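Local structure of dTDP-4-dehydrorhamnose reductase (Bacillus anthracis, 3SC6) at residues V51-R56 against S94-A99; T153-G158 against G186-V191; H211-G216 against S255-N260. The protein catalyses the NADPH-dependent reduction of dTDP-4-dehydrorhamnose to dTDP-L-rhamnose, the last step in making this activated sugar. One frame throughout, in Å; residues are numbered along the deposited sequence.

Contact 1: residues V51-R56 against S94-A99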
loop_
_atom_site.group_PDB
_atom_site.type_symbol
_atom_site.label_atom_id
_atom_site.label_comp_id
_atom_site.label_asym_id
_atom_site.label_seq_id
_atom_site.Cartn_x
_atom_site.Cartn_y
_atom_site.Cartn_z
ATOM N N VAL A 51 15.174 -19.052 -3.075
ATOM C CA VAL A 51 15.624 -17.863 -2.369
ATOM C C VAL A 51 15.258 -17.877 -0.887
ATOM O O VAL A 51 16.089 -17.553 -0.038
ATOM C CB VAL A 51 15.059 -16.585 -3.015
ATOM C CG1 VAL A 51 15.498 -15.359 -2.232
ATOM C CG2 VAL A 51 15.511 -16.480 -4.465
ATOM N N VAL A 52 14.021 -18.251 -0.577
ATOM C CA VAL A 52 13.575 -18.294 0.810
ATOM C C VAL A 52 14.295 -19.391 1.602
ATOM O O VAL A 52 14.513 -19.239 2.799
ATOM C CB VAL A 52 12.046 -18.454 0.920
ATOM C CG1 VAL A 52 11.624 -18.552 2.374
ATOM C CG2 VAL A 52 11.344 -17.282 0.250
ATOM N N GLN A 53 14.655 -20.491 0.943
ATOM C CA GLN A 53 15.364 -21.588 1.620
ATOM C C GLN A 53 16.780 -21.175 1.979
ATOM O O GLN A 53 17.211 -21.324 3.116
ATOM C CB GLN A 53 15.443 -22.843 0.735
ATOM C CG GLN A 53 14.128 -23.559 0.424
ATOM C CD GLN A 53 13.465 -24.159 1.649
ATOM O OE1 GLN A 53 13.927 -23.979 2.777
ATOM N NE2 GLN A 53 12.374 -24.886 1.430
ATOM N N GLU A 54 17.496 -20.659 0.986
ATOM C CA GLU A 54 18.876 -20.219 1.158
ATOM C C GLU A 54 19.037 -19.169 2.254
ATOM O O GLU A 54 19.790 -19.370 3.202
ATOM C CB GLU A 54 19.410 -19.683 -0.173
ATOM C CG GLU A 54 20.846 -19.188 -0.127
ATOM C CD GLU A 54 21.339 -18.695 -1.478
ATOM O OE1 GLU A 54 20.589 -18.811 -2.472
ATOM O OE2 GLU A 54 22.484 -18.201 -1.547
ATOM N N ILE A 55 18.328 -18.056 2.122
ATOM C CA ILE A 55 18.401 -16.979 3.106
ATOM C C ILE A 55 17.693 -17.377 4.399
ATOM O O ILE A 55 18.152 -17.053 5.497
ATOM C CB ILE A 55 17.776 -15.685 2.566
ATOM C CG1 ILE A 55 18.487 -15.246 1.285
ATOM C CG2 ILE A 55 17.863 -14.586 3.605
ATOM C CD1 ILE A 55 17.933 -13.980 0.681
ATOM N N ARG A 56 16.581 -18.087 4.248
ATOM C CA ARG A 56 15.772 -18.555 5.373
ATOM C C ARG A 56 15.579 -17.404 6.362
ATOM O O ARG A 56 16.221 -17.352 7.414
ATOM C CB ARG A 56 16.411 -19.790 6.008
ATOM C CG ARG A 56 15.572 -20.418 7.085
ATOM C CD ARG A 56 16.160 -21.734 7.537
ATOM N NE ARG A 56 15.298 -22.385 8.518
ATOM C CZ ARG A 56 15.517 -23.591 9.032
ATOM N NH1 ARG A 56 16.566 -24.306 8.642
ATOM N NH2 ARG A 56 14.670 -24.094 9.920
ATOM N N SER A 94 7.017 -19.005 2.962
ATOM C CA SER A 94 7.040 -18.441 4.305
ATOM C C SER A 94 6.764 -19.539 5.326
ATOM O O SER A 94 7.383 -19.575 6.393
ATOM C CB SER A 94 5.990 -17.341 4.444
ATOM O OG SER A 94 6.214 -16.293 3.516
ATOM N N GLN A 95 5.836 -20.434 4.985
ATOM C CA GLN A 95 5.469 -21.541 5.862
ATOM C C GLN A 95 6.637 -22.525 6.056
ATOM O O GLN A 95 6.968 -22.864 7.191
ATOM C CB GLN A 95 4.236 -22.272 5.317
ATOM C CG GLN A 95 3.740 -23.439 6.181
ATOM C CD GLN A 95 3.276 -23.018 7.580
ATOM O OE1 GLN A 95 3.161 -21.826 7.864
ATOM N NE2 GLN A 95 3.001 -23.992 8.448
ATOM N N LEU A 96 7.262 -22.981 4.968
ATOM C CA LEU A 96 8.392 -23.920 5.094
ATOM C C LEU A 96 9.518 -23.402 5.975
ATOM O O LEU A 96 10.232 -24.197 6.571
ATOM C CB LEU A 96 8.991 -24.334 3.738
ATOM C CG LEU A 96 8.188 -25.187 2.754
ATOM C CD1 LEU A 96 6.884 -24.535 2.358
ATOM C CD2 LEU A 96 9.032 -25.465 1.522
ATOM N N VAL A 97 9.701 -22.086 6.038
ATOM C CA VAL A 97 10.767 -21.512 6.862
ATOM C C VAL A 97 10.238 -20.997 8.196
ATOM O O VAL A 97 11.006 -20.794 9.132
ATOM C CB VAL A 97 11.491 -20.344 6.148
ATOM C CG1 VAL A 97 12.118 -20.829 4.842
ATOM C CG2 VAL A 97 10.532 -19.192 5.891
ATOM N N GLY A 98 8.931 -20.769 8.277
ATOM C CA GLY A 98 8.322 -20.277 9.503
ATOM C C GLY A 98 8.594 -18.802 9.713
ATOM O O GLY A 98 8.836 -18.357 10.835
ATOM N N ALA A 99 8.548 -18.040 8.626
ATOM C CA ALA A 99 8.789 -16.608 8.686
ATOM C C ALA A 99 7.479 -15.854 8.855
ATOM O O ALA A 99 6.433 -16.317 8.407
ATOM C CB ALA A 99 9.476 -16.146 7.412
#
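Two neighbouring helices of the Rossmann fold meet here at their C-terminal ends, where Val97 of helix 76-97 packs against Val52, Gln53 and Arg56. Val97 is the centre of the contact. Its CG1 lies 3.4 Å from Val52 CG1, and its CG2 is 3.7 Å from that same methyl. The two valine side chains cross at about a right angle. Val52 CG1 is turned opposite the backbone N (chi1 178°), which carries this methyl across to the other helix.

Each helix leads into a parallel strand of the central sheet, 45-55 into 59-62 and 76-97 into 100-106. These two strands are neighbours, so the helices lie side by side in successive beta-alpha-beta units. Helix 76-97 closes with a Schellman motif. Gly98 has positive phi, and Ala99 N bonds to Ser94 O at 2.9 Å. Arg56, the first residue after helix 45-55, also has positive phi, and Arg56 O accepts a hydrogen bond from Arg7.

The outer side of the contact is made by longer chains. Arg56 CG passes 4.1 Å from Val97 CG1. Gln53 bends at chi2 (-65°) and brings NE2 to 3.4 Å from Leu96 CD2. This is packing of an amide on a methyl, and no hydrogen bond joins the two segments.

Contact 2: residues T153-G158 against G186-V191. With NAP (NADP nicotinamide-adenine-dinucleotide phosphate), chain G.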
loop_
_atom_site.group_PDB
_atom_site.type_symbol
_atom_site.label_atom_id
_atom_site.label_comp_id
_atom_site.label_asym_id
_atom_site.label_seq_id
_atom_site.Cartn_x
_atom_site.Cartn_y
_atom_site.Cartn_z
ATOM N N THR A 153 -3.726 -0.686 3.053
ATOM C CA THR A 153 -3.425 0.736 3.061
ATOM C C THR A 153 -4.143 1.348 1.860
ATOM O O THR A 153 -4.852 0.637 1.148
ATOM C CB THR A 153 -1.924 1.000 2.972
ATOM O OG1 THR A 153 -1.670 2.400 3.136
ATOM C CG2 THR A 153 -1.368 0.505 1.640
ATOM N N SER A 154 -3.961 2.651 1.626
ATOM C CA SER A 154 -4.622 3.321 0.496
ATOM C C SER A 154 -4.033 4.689 0.170
ATOM O O SER A 154 -3.504 5.361 1.060
ATOM C CB SER A 154 -6.093 3.533 0.837
ATOM O OG SER A 154 -6.222 4.351 1.991
ATOM N N TRP A 155 -4.124 5.105 -1.101
ATOM C CA TRP A 155 -3.602 6.418 -1.495
ATOM C C TRP A 155 -2.186 6.574 -0.981
ATOM O O TRP A 155 -1.827 7.583 -0.378
ATOM C CB TRP A 155 -4.535 7.474 -0.906
ATOM C CG TRP A 155 -5.884 7.521 -1.571
ATOM C CD1 TRP A 155 -6.721 6.471 -1.811
ATOM C CD2 TRP A 155 -6.655 8.701 -1.836
ATOM N NE1 TRP A 155 -7.897 6.915 -2.357
ATOM C CE2 TRP A 155 -7.893 8.282 -2.359
ATOM C CE3 TRP A 155 -6.396 10.070 -1.729
ATOM C CZ2 TRP A 155 -8.871 9.181 -2.772
ATOM C CZ3 TRP A 155 -7.366 10.960 -2.144
ATOM C CH2 TRP A 155 -8.592 10.512 -2.658
ATOM N N LEU A 156 -1.386 5.550 -1.243
ATOM C CA LEU A 156 -0.002 5.504 -0.821
ATOM C C LEU A 156 0.898 6.320 -1.753
ATOM O O LEU A 156 0.729 6.285 -2.972
ATOM C CB LEU A 156 0.440 4.037 -0.796
ATOM C CG LEU A 156 1.828 3.681 -0.278
ATOM C CD1 LEU A 156 1.979 4.131 1.164
ATOM C CD2 LEU A 156 2.040 2.183 -0.388
ATOM N N TYR A 157 1.842 7.063 -1.172
ATOM C CA TYR A 157 2.777 7.883 -1.946
ATOM C C TYR A 157 4.049 8.041 -1.124
ATOM O O TYR A 157 3.979 8.195 0.097
ATOM C CB TYR A 157 2.194 9.262 -2.248
ATOM C CG TYR A 157 1.996 10.133 -1.032
ATOM C CD1 TYR A 157 0.831 10.070 -0.285
ATOM C CD2 TYR A 157 2.975 11.038 -0.647
ATOM C CE1 TYR A 157 0.656 10.878 0.828
ATOM C CE2 TYR A 157 2.812 11.847 0.454
ATOM C CZ TYR A 157 1.655 11.768 1.192
ATOM O OH TYR A 157 1.500 12.581 2.291
ATOM N N GLY A 158 5.205 8.014 -1.785
ATOM C CA GLY A 158 6.488 8.151 -1.089
ATOM C C GLY A 158 7.522 9.005 -1.800
ATOM O O GLY A 158 7.215 9.710 -2.759
ATOM N N GLY A 186 -10.903 10.020 0.143
ATOM C CA GLY A 186 -9.937 9.017 0.566
ATOM C C GLY A 186 -9.017 9.543 1.648
ATOM O O GLY A 186 -9.249 10.616 2.202
ATOM N N SER A 187 -7.968 8.786 1.949
ATOM C CA SER A 187 -7.015 9.187 2.974
ATOM C C SER A 187 -5.570 8.946 2.527
ATOM O O SER A 187 -5.082 7.813 2.562
ATOM C CB SER A 187 -7.298 8.430 4.270
ATOM O OG SER A 187 -7.187 7.038 4.065
ATOM N N PRO A 188 -4.886 10.015 2.098
ATOM C CA PRO A 188 -3.501 9.928 1.648
ATOM C C PRO A 188 -2.606 9.316 2.710
ATOM O O PRO A 188 -2.627 9.754 3.858
ATOM C CB PRO A 188 -3.112 11.390 1.414
ATOM C CG PRO A 188 -4.393 12.100 1.188
ATOM C CD PRO A 188 -5.434 11.374 1.961
ATOM N N THR A 189 -1.821 8.315 2.328
ATOM C CA THR A 189 -0.925 7.651 3.260
ATOM C C THR A 189 0.528 7.734 2.817
ATOM O O THR A 189 0.893 7.220 1.762
ATOM C CB THR A 189 -1.300 6.174 3.420
ATOM O OG1 THR A 189 -2.634 6.076 3.934
ATOM C CG2 THR A 189 -0.344 5.485 4.366
ATOM N N TYR A 190 1.352 8.382 3.634
ATOM C CA TYR A 190 2.773 8.526 3.333
ATOM C C TYR A 190 3.594 7.328 3.802
ATOM O O TYR A 190 3.637 7.008 4.987
ATOM C CB TYR A 190 3.314 9.860 3.865
ATOM C CG TYR A 190 4.813 10.015 3.759
ATOM C CD1 TYR A 190 5.490 9.654 2.607
ATOM C CD2 TYR A 190 5.533 10.647 4.764
ATOM C CE1 TYR A 190 6.859 9.817 2.502
ATOM C CE2 TYR A 190 6.896 10.835 4.657
ATOM C CZ TYR A 190 7.552 10.416 3.525
ATOM O OH TYR A 190 8.907 10.595 3.412
ATOM N N VAL A 191 4.231 6.673 2.834
ATOM C CA VAL A 191 5.066 5.493 3.065
ATOM C C VAL A 191 5.858 5.515 4.369
ATOM O O VAL A 191 5.893 4.523 5.083
ATOM C CB VAL A 191 6.046 5.273 1.890
ATOM C CG1 VAL A 191 6.979 4.118 2.180
ATOM C CG2 VAL A 191 5.281 5.033 0.590
HETATM P PA NAP G . 4.615 -0.407 -7.067
HETATM O O1A NAP G . 3.959 -0.829 -8.359
HETATM O O2A NAP G . 5.644 0.702 -7.087
HETATM O O5B NAP G . 5.285 -1.694 -6.371
HETATM C C5B NAP G . 5.055 -3.018 -6.844
HETATM C C4B NAP G . 6.383 -3.621 -7.290
HETATM O O4B NAP G . 6.221 -5.025 -7.546
HETATM C C3B NAP G . 6.903 -2.979 -8.575
HETATM O O3B NAP G . 8.218 -2.445 -8.404
HETATM C C2B NAP G . 6.926 -4.107 -9.580
HETATM O O2B NAP G . 8.030 -4.008 -10.478
HETATM C C1B NAP G . 7.006 -5.344 -8.694
HETATM N N9A NAP G . 6.603 -6.583 -9.413
HETATM C C8A NAP G . 5.781 -6.689 -10.475
HETATM N N7A NAP G . 5.709 -7.990 -10.839
HETATM C C5A NAP G . 6.500 -8.691 -10.005
HETATM C C6A NAP G . 6.855 -10.124 -9.876
HETATM N N6A NAP G . 6.333 -11.044 -10.723
HETATM N N1A NAP G . 7.705 -10.486 -8.888
HETATM C C2A NAP G . 8.217 -9.565 -8.049
HETATM N N3A NAP G . 7.908 -8.256 -8.153
HETATM C C4A NAP G . 7.063 -7.800 -9.114
HETATM O O3 NAP G . 3.456 -0.028 -6.006
HETATM P PN NAP G . 3.726 0.115 -4.415
HETATM O O1N NAP G . 2.792 1.178 -3.886
HETATM O O2N NAP G . 5.206 0.190 -4.138
HETATM O O5D NAP G . 3.220 -1.301 -3.852
HETATM C C5D NAP G . 3.084 -1.518 -2.448
HETATM C C4D NAP G . 1.846 -2.363 -2.152
HETATM O O4D NAP G . 0.786 -1.531 -1.655
HETATM C C3D NAP G . 1.307 -3.086 -3.383
HETATM O O3D NAP G . 1.198 -4.488 -3.123
HETATM C C2D NAP G . -0.060 -2.487 -3.638
HETATM O O2D NAP G . -0.975 -3.499 -4.058
HETATM C C1D NAP G . -0.450 -1.867 -2.300
HETATM N N1N NAP G . -1.308 -0.679 -2.428
HETATM C C2N NAP G . -0.873 0.400 -3.100
HETATM C C3N NAP G . -1.674 1.534 -3.227
HETATM C C7N NAP G . -1.157 2.725 -3.989
HETATM O O7N NAP G . -0.072 2.646 -4.547
HETATM N N7N NAP G . -1.876 3.845 -4.048
HETATM C C4N NAP G . -2.936 1.540 -2.639
HETATM C C5N NAP G . -3.360 0.418 -1.946
HETATM C C6N NAP G . -2.520 -0.686 -1.851
HETATM P P2B NAP G . 7.809 -3.546 -12.007
HETATM O O1X NAP G . 9.217 -3.321 -12.500
HETATM O O2X NAP G . 7.102 -4.709 -12.661
HETATM O O3X NAP G . 6.970 -2.296 -11.905
#
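Trp155 lies along residues 186-188, and its side chain can be followed from CB outward. Trp155 CB sits 3.5 Å from Ser187 O. Trp155 CE3, on the six-membered ring, is 4.0 Å from Pro188 CD, and the two side chains point the same way. Farther out, Trp155 CZ2 is 3.5 Å from Gly186 CA. That CA lies over the ring face, only 19° off the normal, as a CH-pi contact. Trp220 also stacks on this indole.

Beyond the tryptophan the backbones pair. Thr189 N donates to Trp155 O at 2.8 Å. Tyr157 N then donates to Thr189 O at 3.1 Å, and Val191 N to Tyr157 O. The Thr189 hydroxyl gives its proton to Ser154 O, in the carbonyl plane, at 3.1 Å. Tyr190 CA lies over the face of the Tyr157 ring, while Leu156 CD1 packs on Val191 CG2.

Residues 153-156 also line the cofactor pocket, and Thr153 O is 3.4 Å from NADP C5N. Leu156-Thr189 and Tyr157-Tyr190 thus form a short parallel strand pair beside the nicotinamide, part of the extended Rossmann sheet of this reductase family.

Contact 3: residues H211-G216 against S255-N260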
loop_
_atom_site.group_PDB
_atom_site.type_symbol
_atom_site.label_atom_id
_atom_site.label_comp_id
_atom_site.label_asym_id
_atom_site.label_seq_id
_atom_site.Cartn_x
_atom_site.Cartn_y
_atom_site.Cartn_z
ATOM N N HIS A 211 -5.691 -2.249 9.241
ATOM C CA HIS A 211 -5.849 -1.146 8.311
ATOM C C HIS A 211 -4.884 -0.056 8.753
ATOM O O HIS A 211 -5.035 0.506 9.836
ATOM C CB HIS A 211 -7.262 -0.565 8.242
ATOM C CG HIS A 211 -8.299 -1.523 7.755
ATOM N ND1 HIS A 211 -9.639 -1.367 8.013
ATOM C CD2 HIS A 211 -8.178 -2.700 7.098
ATOM C CE1 HIS A 211 -10.306 -2.368 7.467
ATOM N NE2 HIS A 211 -9.443 -3.197 6.920
ATOM N N VAL A 212 -3.892 0.233 7.917
ATOM C CA VAL A 212 -2.905 1.257 8.228
ATOM C C VAL A 212 -2.945 2.358 7.180
ATOM O O VAL A 212 -2.631 2.133 6.007
ATOM C CB VAL A 212 -1.489 0.675 8.282
ATOM C CG1 VAL A 212 -0.480 1.772 8.600
ATOM C CG2 VAL A 212 -1.420 -0.436 9.320
ATOM N N SER A 213 -3.340 3.549 7.617
ATOM C CA SER A 213 -3.440 4.712 6.754
ATOM C C SER A 213 -3.389 5.925 7.636
ATOM O O SER A 213 -3.551 5.812 8.847
ATOM C CB SER A 213 -4.780 4.727 6.022
ATOM O OG SER A 213 -4.952 3.570 5.230
ATOM N N ASN A 214 -3.161 7.091 7.046
ATOM C CA ASN A 214 -3.122 8.305 7.831
ATOM C C ASN A 214 -4.551 8.659 8.217
ATOM O O ASN A 214 -5.499 8.330 7.500
ATOM C CB ASN A 214 -2.441 9.444 7.075
ATOM C CG ASN A 214 -0.970 9.174 6.803
ATOM O OD1 ASN A 214 -0.336 9.875 6.021
ATOM N ND2 ASN A 214 -0.428 8.149 7.440
ATOM N N THR A 215 -4.691 9.308 9.368
ATOM C CA THR A 215 -5.986 9.716 9.897
ATOM C C THR A 215 -6.684 10.772 9.051
ATOM O O THR A 215 -6.041 11.523 8.322
ATOM C CB THR A 215 -5.817 10.294 11.319
ATOM O OG1 THR A 215 -5.223 9.307 12.167
ATOM C CG2 THR A 215 -7.154 10.732 11.902
ATOM N N GLY A 216 -8.010 10.807 9.152
ATOM C CA GLY A 216 -8.830 11.770 8.423
ATOM C C GLY A 216 -9.214 11.404 7.005
ATOM O O GLY A 216 -8.534 10.624 6.340
ATOM N N SER A 255 -13.163 5.862 0.191
ATOM C CA SER A 255 -12.149 4.860 0.517
ATOM C C SER A 255 -11.479 5.221 1.842
ATOM O O SER A 255 -10.385 5.785 1.870
ATOM C CB SER A 255 -11.110 4.768 -0.599
ATOM O OG SER A 255 -10.449 6.006 -0.811
ATOM N N ILE A 256 -12.152 4.887 2.938
ATOM C CA ILE A 256 -11.649 5.173 4.276
ATOM C C ILE A 256 -11.736 3.941 5.164
ATOM O O ILE A 256 -12.676 3.152 5.049
ATOM C CB ILE A 256 -12.494 6.282 4.944
ATOM C CG1 ILE A 256 -12.519 7.540 4.076
ATOM C CG2 ILE A 256 -11.965 6.601 6.337
ATOM C CD1 ILE A 256 -13.349 8.656 4.666
ATOM N N PHE A 257 -10.755 3.771 6.045
ATOM C CA PHE A 257 -10.746 2.635 6.951
ATOM C C PHE A 257 -10.996 3.079 8.377
ATOM O O PHE A 257 -10.801 4.248 8.726
ATOM C CB PHE A 257 -9.376 1.949 7.029
ATOM C CG PHE A 257 -8.880 1.353 5.755
ATOM C CD1 PHE A 257 -9.546 0.296 5.169
ATOM C CD2 PHE A 257 -7.656 1.732 5.242
ATOM C CE1 PHE A 257 -9.057 -0.293 4.023
ATOM C CE2 PHE A 257 -7.156 1.141 4.105
ATOM C CZ PHE A 257 -7.857 0.122 3.496
ATOM N N GLN A 258 -11.430 2.125 9.199
ATOM C CA GLN A 258 -11.666 2.366 10.607
ATOM C C GLN A 258 -10.430 1.677 11.155
ATOM O O GLN A 258 -10.108 0.564 10.740
ATOM C CB GLN A 258 -12.953 1.729 11.131
ATOM C CG GLN A 258 -14.213 2.230 10.455
ATOM C CD GLN A 258 -15.486 1.656 11.058
ATOM O OE1 GLN A 258 -16.567 1.825 10.506
ATOM N NE2 GLN A 258 -15.361 0.972 12.188
ATOM N N HIS A 259 -9.713 2.335 12.055
ATOM C CA HIS A 259 -8.498 1.755 12.613
ATOM C C HIS A 259 -8.723 1.022 13.940
ATOM O O HIS A 259 -8.248 1.457 14.992
ATOM C CB HIS A 259 -7.450 2.863 12.757
ATOM C CG HIS A 259 -7.182 3.591 11.474
ATOM N ND1 HIS A 259 -6.268 3.150 10.540
ATOM C CD2 HIS A 259 -7.721 4.723 10.964
ATOM C CE1 HIS A 259 -6.255 3.982 9.512
ATOM N NE2 HIS A 259 -7.127 4.944 9.745
ATOM N N ASN A 260 -9.431 -0.106 13.873
ATOM C CA ASN A 260 -9.722 -0.903 15.062
ATOM C C ASN A 260 -8.534 -1.729 15.552
ATOM O O ASN A 260 -8.043 -1.503 16.654
ATOM C CB ASN A 260 -10.919 -1.825 14.820
ATOM C CG ASN A 260 -12.196 -1.064 14.521
ATOM O OD1 ASN A 260 -12.214 0.167 14.497
ATOM N ND2 ASN A 260 -13.278 -1.799 14.300
#
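A buried meeting of two chain segments lies at the end of strand 208-211 and in the loop after it, where His211 and Ser213 face Phe257 and His259 in the run leading to helix 260-264. The His211 and Phe257 rings form an offset stack, with centroids 4.2 Å apart and planes at 30°. Phe257 CD1 lies over one face of the imidazole, toward its rim, 3.3 Å from His211 ND1. The contact begins nearer the backbone, since His211 CB is 3.5 Å from Phe257 CB. Ser213 OG meets the Phe257 ring at its edge, in the ring plane, 3.3 Å from Phe257 CD2. That hydroxyl also makes a weak bond to Val212 O.

His259 is the N-cap residue of helix 260-264, and its ring reaches back to the first segment. Its chi2 of -86° turns the ring plane roughly perpendicular to the plane through CA, CB and CG. His259 ND1 donates to His211 O at 3.0 Å, from well above the carbonyl plane. His259 CE1 comes next to the loop, 3.3 Å from Ser213 O. A second link runs the other way, as His211 ND1 makes a weak bond of 3.4 Å to Gln258 O, which lies near the imidazole plane.

Arg152, on strand 148-157, bonds to His211 NE2 and also touches Phe257. His211 would thus accept at NE2 and donate at ND1, consistent with a neutral ring protonated at ND1. The NE2 bond, the weak ND1 bond and the Phe257 stack would together limit the rotation of this imidazole.

How the contacts relate
The contacts follow one another along the chain, each closing before the next opens. Contact 1 lies near the surface on the helices that precede strands 59-62 and 100-106. Its centre is about 30 Å from that of contact 2 and about 31 Å from that of contact 3, with no touch. Contacts 2 and 3 have centres about 10 Å apart and touch directly. Asn214 OD1 probably accepts a hydrogen bond from Tyr190 N, and Thr153 OG1 bonds to Val212 O. Strand 148-157 joins the regions, since it pairs with 100-106, 185-190 and 208-211. The sheet therefore runs from the helix packing of contact 1 to the nicotinamide end of the NADP site.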